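Local coordinates for hypothetical protein (Nostoc punctiforme, PDB 2O62) that is of unknown function but belongs to the DUF3598 family and joins two predominantly antiparallel beta units of the calycin clan, at residues 4-7 and 8-12; 124-127 and 128-132. All blocks are in the same frame, centred on the assembly; numbering follows the deposited sequence.

Interaction 1: 4-7 and 8-12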
loop_
_atom_site.group_PDB
_atom_site.type_symbol
_atom_site.label_atom_id
_atom_site.label_comp_id
_atom_site.label_asym_id
_atom_site.label_seq_id
_atom_site.Cartn_x
_atom_site.Cartn_y
_atom_site.Cartn_z
ATOM N N SER A 4 -13.350 -16.758 -3.481
ATOM C CA SER A 4 -13.961 -15.666 -4.237
ATOM C C SER A 4 -13.547 -14.302 -3.664
ATOM O O SER A 4 -13.168 -14.195 -2.487
ATOM C CB SER A 4 -15.478 -15.762 -4.186
ATOM O OG SER A 4 -15.968 -15.487 -2.873
ATOM N N GLN A 5 -13.633 -13.255 -4.481
ATOM C CA GLN A 5 -13.352 -11.908 -3.975
ATOM C C GLN A 5 -14.212 -11.532 -2.763
ATOM O O GLN A 5 -13.734 -10.936 -1.862
ATOM C CB GLN A 5 -13.477 -10.873 -5.088
ATOM C CG GLN A 5 -12.355 -10.993 -6.096
ATOM C CD GLN A 5 -11.104 -10.441 -5.513
ATOM O OE1 GLN A 5 -11.040 -9.269 -5.228
ATOM N NE2 GLN A 5 -10.110 -11.304 -5.301
ATOM N N TRP A 6 -15.476 -11.919 -2.744
ATOM C CA TRP A 6 -16.349 -11.650 -1.617
ATOM C C TRP A 6 -15.862 -12.346 -0.355
ATOM O O TRP A 6 -15.815 -11.733 0.707
ATOM C CB TRP A 6 -17.758 -12.075 -1.950
ATOM C CG TRP A 6 -18.770 -11.724 -0.868
ATOM C CD1 TRP A 6 -19.356 -12.590 0.036
ATOM C CD2 TRP A 6 -19.292 -10.434 -0.584
ATOM N NE1 TRP A 6 -20.207 -11.900 0.857
ATOM C CE2 TRP A 6 -20.172 -10.571 0.515
ATOM C CE3 TRP A 6 -19.092 -9.151 -1.145
ATOM C CZ2 TRP A 6 -20.843 -9.491 1.056
ATOM C CZ3 TRP A 6 -19.759 -8.084 -0.614
ATOM C CH2 TRP A 6 -20.622 -8.251 0.494
ATOM N N GLU A 7 -15.466 -13.607 -0.484
ATOM C CA GLU A 7 -14.939 -14.349 0.646
ATOM C C GLU A 7 -13.657 -13.734 1.187
ATOM O O GLU A 7 -13.456 -13.709 2.399
ATOM C CB GLU A 7 -14.740 -15.804 0.264
ATOM C CG GLU A 7 -16.071 -16.494 0.102
ATOM C CD GLU A 7 -16.027 -17.744 -0.786
ATOM O OE1 GLU A 7 -14.992 -18.010 -1.455
ATOM O OE2 GLU A 7 -17.063 -18.457 -0.819
ATOM N N CYS A 8 -12.793 -13.250 0.294
ATOM C CA CYS A 8 -11.601 -12.514 0.721
ATOM C C CYS A 8 -11.958 -11.265 1.500
ATOM O O CYS A 8 -11.367 -10.961 2.540
ATOM C CB CYS A 8 -10.748 -12.116 -0.471
ATOM S SG CYS A 8 -10.054 -13.441 -1.434
ATOM N N PHE A 9 -12.921 -10.517 0.985
ATOM C CA PHE A 9 -13.412 -9.325 1.647
ATOM C C PHE A 9 -13.870 -9.666 3.061
ATOM O O PHE A 9 -13.516 -8.954 3.979
ATOM C CB PHE A 9 -14.515 -8.700 0.796
ATOM C CG PHE A 9 -15.293 -7.586 1.458
ATOM C CD1 PHE A 9 -14.673 -6.590 2.172
ATOM C CD2 PHE A 9 -16.665 -7.528 1.274
ATOM C CE1 PHE A 9 -15.388 -5.542 2.728
ATOM C CE2 PHE A 9 -17.410 -6.495 1.830
ATOM C CZ PHE A 9 -16.765 -5.494 2.559
ATOM N N LEU A 10 -14.613 -10.758 3.229
ATOM C CA LEU A 10 -15.073 -11.157 4.552
ATOM C C LEU A 10 -13.987 -11.430 5.585
ATOM O O LEU A 10 -14.272 -11.440 6.787
ATOM C CB LEU A 10 -15.975 -12.379 4.428
ATOM C CG LEU A 10 -17.246 -12.187 3.612
ATOM C CD1 LEU A 10 -18.033 -13.500 3.577
ATOM C CD2 LEU A 10 -18.138 -11.084 4.158
ATOM N N GLN A 11 -12.752 -11.654 5.149
ATOM C CA GLN A 11 -11.624 -11.737 6.072
ATOM C C GLN A 11 -11.433 -10.479 6.908
ATOM O O GLN A 11 -10.727 -10.517 7.931
ATOM C CB GLN A 11 -10.312 -12.062 5.336
ATOM C CG GLN A 11 -10.283 -13.456 4.699
ATOM C CD GLN A 11 -10.518 -14.533 5.747
ATOM O OE1 GLN A 11 -11.556 -15.166 5.775
ATOM N NE2 GLN A 11 -9.593 -14.667 6.663
ATOM N N ASN A 12 -11.974 -9.356 6.448
ATOM C CA ASN A 12 -11.891 -8.089 7.161
ATOM C C ASN A 12 -13.001 -7.900 8.235
ATOM O O ASN A 12 -13.054 -6.857 8.907
ATOM C CB ASN A 12 -11.978 -6.920 6.169
ATOM C CG ASN A 12 -10.733 -6.784 5.310
ATOM O OD1 ASN A 12 -9.809 -6.193 5.746
ATOM N ND2 ASN A 12 -10.715 -7.369 4.103
HETATM O O HOH W 1 -13.411 -15.528 4.165
#

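Interaction 2: 124-127 and 128-132. With GOL (glycerol), chain H.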
loop_
_atom_site.group_PDB
_atom_site.type_symbol
_atom_site.label_atom_id
_atom_site.label_comp_id
_atom_site.label_asym_id
_atom_site.label_seq_id
_atom_site.Cartn_x
_atom_site.Cartn_y
_atom_site.Cartn_z
ATOM N N ARG A 124 -3.992 3.294 10.659
ATOM C CA ARG A 124 -3.407 2.248 11.509
ATOM C C ARG A 124 -4.469 1.712 12.436
ATOM O O ARG A 124 -4.896 2.417 13.326
ATOM C CB ARG A 124 -2.248 2.805 12.342
ATOM C CG ARG A 124 -1.077 3.254 11.498
ATOM C CD ARG A 124 -0.152 4.159 12.266
ATOM N NE ARG A 124 -0.664 5.513 12.330
ATOM C CZ ARG A 124 -0.060 6.526 12.960
ATOM N NH1 ARG A 124 1.071 6.343 13.587
ATOM N NH2 ARG A 124 -0.599 7.725 12.910
ATOM N N GLU A 125 -4.839 0.452 12.235
ATOM C CA GLU A 125 -5.985 -0.145 12.883
ATOM C C GLU A 125 -5.603 -1.421 13.592
ATOM O O GLU A 125 -4.811 -2.208 13.086
ATOM C CB GLU A 125 -7.072 -0.441 11.868
ATOM C CG GLU A 125 -7.763 0.816 11.330
ATOM C CD GLU A 125 -8.571 0.559 10.096
ATOM O OE1 GLU A 125 -8.184 -0.304 9.284
ATOM O OE2 GLU A 125 -9.607 1.234 9.904
ATOM N N HIS A 126 -6.197 -1.618 14.760
ATOM C CA HIS A 126 -6.041 -2.835 15.551
ATOM C C HIS A 126 -7.444 -3.309 15.923
ATOM O O HIS A 126 -8.413 -2.531 16.129
ATOM C CB HIS A 126 -5.175 -2.601 16.790
ATOM C CG HIS A 126 -5.728 -1.581 17.722
ATOM N ND1 HIS A 126 -5.514 -0.226 17.558
ATOM C CD2 HIS A 126 -6.545 -1.711 18.799
ATOM C CE1 HIS A 126 -6.158 0.428 18.510
ATOM N NE2 HIS A 126 -6.799 -0.447 19.270
ATOM N N LEU A 127 -7.589 -4.609 15.987
ATOM C CA LEU A 127 -8.842 -5.188 16.421
ATOM C C LEU A 127 -9.166 -4.715 17.833
ATOM O O LEU A 127 -8.303 -4.755 18.733
ATOM C CB LEU A 127 -8.769 -6.707 16.403
ATOM C CG LEU A 127 -8.886 -7.311 15.027
ATOM C CD1 LEU A 127 -8.686 -8.791 15.230
ATOM C CD2 LEU A 127 -10.294 -6.989 14.394
ATOM N N ALA A 128 -10.433 -4.353 18.032
ATOM C CA ALA A 128 -10.920 -3.896 19.315
ATOM C C ALA A 128 -10.625 -4.962 20.375
ATOM O O ALA A 128 -10.915 -6.139 20.175
ATOM C CB ALA A 128 -12.435 -3.578 19.270
ATOM N N GLY A 129 -10.005 -4.530 21.467
ATOM C CA GLY A 129 -9.592 -5.426 22.548
ATOM C C GLY A 129 -8.244 -6.092 22.375
ATOM O O GLY A 129 -7.797 -6.857 23.257
ATOM N N THR A 130 -7.561 -5.782 21.285
ATOM C CA THR A 130 -6.196 -6.297 21.058
ATOM C C THR A 130 -5.219 -5.151 21.172
ATOM O O THR A 130 -5.616 -3.994 21.156
ATOM C CB THR A 130 -6.083 -7.012 19.717
ATOM O OG1 THR A 130 -6.080 -6.069 18.629
ATOM C CG2 THR A 130 -7.236 -7.938 19.563
ATOM N N PRO A 131 -3.922 -5.450 21.323
ATOM C CA PRO A 131 -2.956 -4.377 21.475
ATOM C C PRO A 131 -2.858 -3.453 20.271
ATOM O O PRO A 131 -3.047 -3.884 19.146
ATOM C CB PRO A 131 -1.626 -5.147 21.650
ATOM C CG PRO A 131 -2.041 -6.436 22.243
ATOM C CD PRO A 131 -3.278 -6.764 21.430
ATOM N N VAL A 132 -2.514 -2.191 20.509
ATOM C CA VAL A 132 -2.308 -1.218 19.429
ATOM C C VAL A 132 -1.171 -1.672 18.507
ATOM O O VAL A 132 -1.256 -1.542 17.287
ATOM C CB VAL A 132 -2.028 0.190 20.019
ATOM C CG1 VAL A 132 -1.663 1.190 18.928
ATOM C CG2 VAL A 132 -3.239 0.667 20.745
HETATM C C1 GOL H . -7.456 0.174 22.349
HETATM O O1 GOL H . -8.551 0.421 21.469
HETATM C C2 GOL H . -7.407 -1.222 22.978
HETATM O O2 GOL H . -6.087 -1.671 23.197
HETATM C C3 GOL H . -8.075 -2.228 22.083
HETATM O O3 GOL H . -9.413 -1.820 21.897
#

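Interaction 1: 4-7 and 8-12
Phe9 O, on the residue whose ring packs against Trp6, is gripped twice by Asn12: Asn12 N lies 2.9 Å from Phe9 O and Asn12 ND2 3.2 Å from it, both arriving from the same face of the carbonyl plane. An amide suits this place because its second N-H can go to Gly77 O while Asn12 OD1 accepts from Arg104. At the other end, Ser4 and Glu7 form a capping box. Glu7 N donates to Ser4 OG (3.1 Å), and Ser4 N returns a bond to Glu7 OE1 (2.9 Å), on the anti side of the carboxylate and well out of its plane. The acid of Glu7 would also interact favourably with the positive end of the helix dipole. Between them run i to i+4 backbone bonds, such as Cys8 N to Ser4 O at 3.0 Å.

Trp6 and Phe9 both hold CG opposite the backbone N (chi1 -175° and 170°), which sends their rings out side by side. The Phe9 edge meets the face of the Trp6 six-membered ring in a T-shaped pair, planes at 70°, with Phe9 CD2 3.7 Å from Trp6 CZ3. Over the same indole face, nearer the pyrrole part, lies the branched end of Leu10, whose CD1 is 3.8 Å from Trp6 NE1. An indole suits Trp6, its broad face serving both neighbours and its N-H bonding Asn45 O. The short helix 5-10 spans two far-apart strands of one sheet: Trp6, Phe9 and Leu10 rest on Val48 of strand 47-54, while Gln5 bonds to Phe73 N and Cys8 and Phe9 press on Phe73 of strand 71-73, at the far edge.

Interaction 2: 124-127 and 128-132
His126 and Thr130 each place a side-chain group between their own backbone N and carbonyl carbon, chi1 60° for the His126 ring and 74° for Thr130 OG1; the first sets the imidazole against the returning chain, the second swings the hydroxyl back onto Leu127. Thr130 OG1 donates to Leu127 O at 2.6 Å, in the carbonyl plane on a lone pair, while Thr130 N reaches the same oxygen at 2.8 Å with a clear tilt out of that plane. Two donors of one residue therefore clasp one carbonyl. Threonine suits the site because its hydroxyl can also accept from Asn102 ND2 as its methyl lies near Leu127 CB.

Further on, Val132 CG2 sits over one face of the His126 ring, 3.7 Å from His126 CE1 and 24° off the normal through the ring centre, a CH-pi contact toward the rim. At the ring edge, His126 NE2 shares a nearly straight hydrogen bond of 2.9 Å with O1 of a glycerol, probably from the crystallisation liquor. Gly129 N gives a similarly straight bond of 2.8 Å to glycerol O3, glycerol O2 donates to Thr130 O, and Glu17 OE1 is a further partner. Gly129 has a positive phi that would jam a beta carbon against the preceding carbonyl oxygen, so glycine fits here. Residues 127-130 form a type II beta turn, with glycine at its third position, where strand 117-127 gives way to the connection toward the second beta unit.

Interaction 1 comes first along the chain and interaction 2 much later, so the two bracket the N-terminal beta unit. Helix 5-10 precedes strand 14-23, the first of its antiparallel sheet, and the turn after residue 127 closes strand 117-127, the last. The centres lie 20 Å apart and the nearest atoms about 6 Å, so the contacts do not touch, but they share partners. Arg104 bonds to Asn12 of interaction 1 and to Glu125 of segment 124-127, and Trp16 NE1 donates to Asn12 O, while the Trp16 side chain touches Glu125 and Leu127. The start and end of this calycin-clan unit therefore lie close together, through the adjacent strands 14-23 and 117-127, before the chain enters the closed barrel.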